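Cap5O (Staphylococcus aureus, PDB 3OJO) probably oxidises UDP-N-acetyl-mannosamine with NAD as cofactor, a dehydrogenase step in the biosynthesis of the staphylococcal capsular polysaccharide. Local coordinates at residues P261-G266 with D405-V410; K326-D331 with D383-K388. All coordinates share one frame; numbering follows the deposited sequence.

Following the chain from the N terminus, the NAD-binding Rossmann domain and the long helix 208-238 come first, and then the glycine-rich loop 261-266 of the central domain. Residues 405-410 later return to it in interaction 1, closing a long loop of the chain that takes in helix 286-312 and most of the UDP-binding domain. Interaction 2 is nested inside it and stays within that last domain, joining the loops that follow the neighbouring strands 317-321 and 377-380. Interaction 1 instead ties the domain to the central one. The two meet where Lys407 and Val409 pack on Asp383, and their centres lie 11 Å apart.

Interaction 1. Residues P261-G266 with D405-V410; sequences PGPGVG and DTKNVV
The pyrrolidine ring of Pro263 presents one face to the hydroxyl of Thr406 and an edge to the aliphatic chain of Lys407. Over the face, Thr406 OG1 sits 3.5 Å from Pro263 CG; at the CD corner, Lys407 CD approaches Pro263 CD to 3.6 Å, its chain running roughly at right angles to the ring. Two bends, at chi2 and chi3, fold the lysine back so that its methylenes rather than its amine meet the proline. The flat carboxylate of Asp405 serves its own loop: Lys407 N comes to OD1 from well above the plane, closing an Asx turn, while OD2 takes Val409 N on its syn side and Val410 N almost in line with the C-O bond. Tyr419 OH is a further partner of OD2. Aspartate suits this place because its short carboxylate can gather the N-H groups of the residues that follow as the chain leaves strand 402-405 of the parallel sheet in the UDP-binding domain.

Opposite lies a loop of the central domain whose run of glycines and prolines leads toward Cys269, found here in a disulfide with Cys103. No conventional hydrogen bond joins the segments. Gly262 CA instead points a C-H at Thr406 O, 3.3 Å away and nearly straight at 168°; its extended backbone leaves no room for a beta carbon beside Pro263 CD. Thr406 OG1 lies between its backbone N and carbonyl carbon (chi1 71°), which lets it bond to Ile380 O on the adjacent strand while still lying against the proline. The carbonyl of Gly262 accepts from Tyr422 OH, a second tie between the two domains.

Interaction 2. Residues K326-D331 with D383-K388; sequences KGDVDD and DHSEFK
His384 and Asp328 meet through a bond from the backbone of one to the ring of the other, in a compact, mostly polar contact. The backbone N of Asp328 donates to His384 ND1 at 2.8 Å, nearly straight (165°) and within 4° of the ring plane. ND1 thus acts as an acceptor, consistent with a proton on NE2, which bonds to Asp356 OD1; held at both nitrogens, the imidazole has its rotation fixed.

The Asp328 carboxylate reaches back to the other loop and grips Ser385 twice. Ser385 OG donates to OD1 at 2.7 Å and Ser385 N to OD2 at 2.8 Å, both on the syn side, so each oxygen has a donor of its own. A carboxylate suits this spot because its two oxygens can take the hydroxyl and the backbone N-H of one serine at once. Glu386 OE1 lies only 3.1 Å from Asp328 OD2, two acceptors that would probably repel or raise the affinity for a proton; His358 NE2 bonds to that glutamate oxygen and should ease the strain. Gly327 passes close over Asp383 O, where a beta carbon would not fit.

Both loops leave the carboxyl ends of adjacent parallel strands, 317-321 and 377-380, the edge where Rossmann-like domains typically bind ligands; here Lys326 contacts a bound pyridine-2,6-dicarboxylic acid.

Interaction 1. Residues P261-G266 with D405-V410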
# COMPACT_ATOMS: atom_id res chain seq x y z
N PRO B 261 10.95 -1.48 -6.17
CA PRO B 261 11.89 -1.99 -5.16
C PRO B 261 13.20 -1.19 -5.21
O PRO B 261 13.43 -0.41 -6.16
CB PRO B 261 12.11 -3.44 -5.56
CG PRO B 261 11.82 -3.48 -7.04
CD PRO B 261 10.95 -2.32 -7.39
N GLY B 262 14.05 -1.38 -4.20
CA GLY B 262 15.33 -0.68 -4.12
C GLY B 262 16.30 -1.25 -3.11
O GLY B 262 16.10 -2.35 -2.59
N PRO B 263 17.36 -0.50 -2.79
CA PRO B 263 18.37 -1.00 -1.83
C PRO B 263 18.00 -0.86 -0.35
O PRO B 263 18.77 -1.24 0.54
CB PRO B 263 19.60 -0.16 -2.19
CG PRO B 263 19.07 1.11 -2.76
CD PRO B 263 17.72 0.82 -3.35
N GLY B 264 16.82 -0.31 -0.09
CA GLY B 264 16.31 -0.03 1.24
C GLY B 264 15.66 1.34 1.27
O GLY B 264 15.41 1.94 0.22
N VAL B 265 15.34 1.82 2.48
CA VAL B 265 14.65 3.09 2.71
C VAL B 265 15.46 3.94 3.69
O VAL B 265 16.07 3.38 4.59
CB VAL B 265 13.17 2.87 3.17
CG1 VAL B 265 12.44 4.19 3.40
CG2 VAL B 265 12.39 2.03 2.17
N GLY B 266 15.45 5.26 3.52
CA GLY B 266 16.17 6.17 4.39
C GLY B 266 15.37 7.36 4.85
O GLY B 266 14.14 7.30 4.84
N ASP B 405 22.03 -2.67 -11.04
CA ASP B 405 21.29 -1.46 -10.73
C ASP B 405 20.09 -1.77 -9.83
O ASP B 405 19.11 -2.35 -10.28
CB ASP B 405 20.91 -0.74 -12.02
CG ASP B 405 20.29 0.63 -11.88
OD1 ASP B 405 20.37 1.21 -10.78
OD2 ASP B 405 19.75 1.14 -12.88
N THR B 406 20.21 -1.40 -8.54
CA THR B 406 19.18 -1.61 -7.52
C THR B 406 18.07 -0.55 -7.60
O THR B 406 17.06 -0.70 -6.92
CB THR B 406 19.82 -1.67 -6.11
OG1 THR B 406 20.26 -0.38 -5.73
CG2 THR B 406 20.93 -2.67 -6.01
N LYS B 407 18.28 0.51 -8.42
CA LYS B 407 17.34 1.64 -8.58
C LYS B 407 16.63 1.73 -9.94
O LYS B 407 15.69 2.51 -10.07
CB LYS B 407 18.06 2.99 -8.27
CG LYS B 407 18.49 3.18 -6.82
CD LYS B 407 17.31 3.33 -5.84
CE LYS B 407 16.62 4.66 -5.87
NZ LYS B 407 15.67 4.80 -4.74
N ASN B 408 17.08 0.94 -10.96
CA ASN B 408 16.54 0.93 -12.33
C ASN B 408 16.59 2.36 -12.95
O ASN B 408 15.61 2.85 -13.53
CB ASN B 408 15.15 0.28 -12.40
CG ASN B 408 14.65 -0.02 -13.79
OD1 ASN B 408 15.39 -0.41 -14.69
ND2 ASN B 408 13.36 0.15 -13.99
N VAL B 409 17.76 3.02 -12.79
CA VAL B 409 18.02 4.39 -13.22
C VAL B 409 18.61 4.51 -14.64
O VAL B 409 18.27 5.46 -15.36
CB VAL B 409 18.80 5.19 -12.13
CG1 VAL B 409 20.26 4.74 -12.01
CG2 VAL B 409 18.72 6.69 -12.36
N VAL B 410 19.47 3.55 -15.06
CA VAL B 410 20.10 3.55 -16.38
C VAL B 410 19.07 3.33 -17.47
O VAL B 410 18.40 2.30 -17.50
CB VAL B 410 21.30 2.58 -16.50
CG1 VAL B 410 22.11 2.88 -17.76
CG2 VAL B 410 22.20 2.65 -15.28

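Interaction 2. Residues K326-D331 with D383-K388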
# COMPACT_ATOMS: atom_id res chain seq x y z
N LYS B 326 17.94 9.67 -1.56
CA LYS B 326 17.28 10.28 -2.70
C LYS B 326 18.32 10.65 -3.74
O LYS B 326 19.49 10.86 -3.41
CB LYS B 326 16.42 11.49 -2.26
CG LYS B 326 15.40 11.15 -1.18
CD LYS B 326 14.53 12.33 -0.80
CE LYS B 326 13.79 12.07 0.49
NZ LYS B 326 14.69 12.14 1.68
N GLY B 327 17.88 10.71 -5.00
CA GLY B 327 18.72 11.12 -6.11
C GLY B 327 18.86 12.63 -6.19
O GLY B 327 17.95 13.35 -5.80
N ASP B 328 20.02 13.10 -6.65
CA ASP B 328 20.39 14.51 -6.84
C ASP B 328 20.35 15.36 -5.56
O ASP B 328 20.18 16.58 -5.62
CB ASP B 328 19.60 15.14 -8.01
CG ASP B 328 19.61 14.30 -9.27
OD1 ASP B 328 18.52 14.01 -9.80
OD2 ASP B 328 20.71 13.97 -9.76
N VAL B 329 20.58 14.69 -4.42
CA VAL B 329 20.65 15.27 -3.08
C VAL B 329 22.03 14.88 -2.48
O VAL B 329 22.61 13.89 -2.91
CB VAL B 329 19.42 14.87 -2.20
CG1 VAL B 329 19.54 13.46 -1.64
CG2 VAL B 329 19.18 15.88 -1.09
N ASP B 330 22.58 15.72 -1.57
CA ASP B 330 23.89 15.50 -0.94
C ASP B 330 23.77 14.88 0.49
O ASP B 330 24.77 14.81 1.23
CB ASP B 330 24.72 16.81 -0.95
CG ASP B 330 24.31 17.86 0.07
OD1 ASP B 330 25.21 18.39 0.77
OD2 ASP B 330 23.09 18.18 0.16
N ASP B 331 22.56 14.43 0.84
CA ASP B 331 22.22 13.84 2.14
C ASP B 331 22.58 12.34 2.25
O ASP B 331 21.91 11.48 1.67
CB ASP B 331 20.74 14.11 2.48
CG ASP B 331 20.50 14.38 3.94
OD1 ASP B 331 20.78 15.51 4.39
OD2 ASP B 331 20.01 13.47 4.64
N ASP B 383 19.52 6.97 -7.44
CA ASP B 383 18.93 7.34 -8.73
C ASP B 383 19.27 8.79 -9.18
O ASP B 383 18.40 9.58 -9.55
CB ASP B 383 17.41 7.01 -8.79
CG ASP B 383 16.52 7.72 -7.78
OD1 ASP B 383 17.07 8.42 -6.89
OD2 ASP B 383 15.29 7.55 -7.85
N HIS B 384 20.58 9.12 -9.15
CA HIS B 384 21.10 10.41 -9.59
C HIS B 384 20.87 10.57 -11.09
O HIS B 384 21.06 9.62 -11.84
CB HIS B 384 22.60 10.51 -9.28
CG HIS B 384 22.92 10.54 -7.83
ND1 HIS B 384 22.24 11.36 -6.95
CD2 HIS B 384 23.89 9.89 -7.15
CE1 HIS B 384 22.78 11.16 -5.77
NE2 HIS B 384 23.78 10.28 -5.84
N SER B 385 20.44 11.78 -11.51
CA SER B 385 20.17 12.15 -12.92
C SER B 385 21.31 11.78 -13.86
O SER B 385 21.06 11.31 -14.97
CB SER B 385 19.86 13.63 -13.02
OG SER B 385 18.56 13.91 -12.51
N GLU B 386 22.56 11.96 -13.38
CA GLU B 386 23.80 11.66 -14.10
C GLU B 386 23.89 10.21 -14.53
O GLU B 386 24.48 9.92 -15.57
CB GLU B 386 25.02 12.02 -13.24
CG GLU B 386 25.11 13.50 -12.88
CD GLU B 386 24.54 13.91 -11.53
OE1 GLU B 386 23.40 13.49 -11.21
OE2 GLU B 386 25.22 14.68 -10.82
N PHE B 387 23.30 9.30 -13.74
CA PHE B 387 23.32 7.86 -13.97
C PHE B 387 22.35 7.37 -15.05
O PHE B 387 22.45 6.23 -15.48
CB PHE B 387 23.12 7.10 -12.65
CG PHE B 387 24.14 7.32 -11.54
CD1 PHE B 387 23.86 6.95 -10.23
CD2 PHE B 387 25.41 7.83 -11.83
CE1 PHE B 387 24.81 7.11 -9.21
CE2 PHE B 387 26.36 7.99 -10.81
CZ PHE B 387 26.06 7.63 -9.51
N LYS B 388 21.43 8.24 -15.50
CA LYS B 388 20.41 7.90 -16.51
C LYS B 388 21.03 7.67 -17.87
O LYS B 388 20.83 6.61 -18.47
CB LYS B 388 19.29 8.98 -16.56
CG LYS B 388 18.51 9.10 -15.25
CD LYS B 388 17.55 10.27 -15.24
CE LYS B 388 16.83 10.37 -13.92
NZ LYS B 388 15.81 11.45 -13.93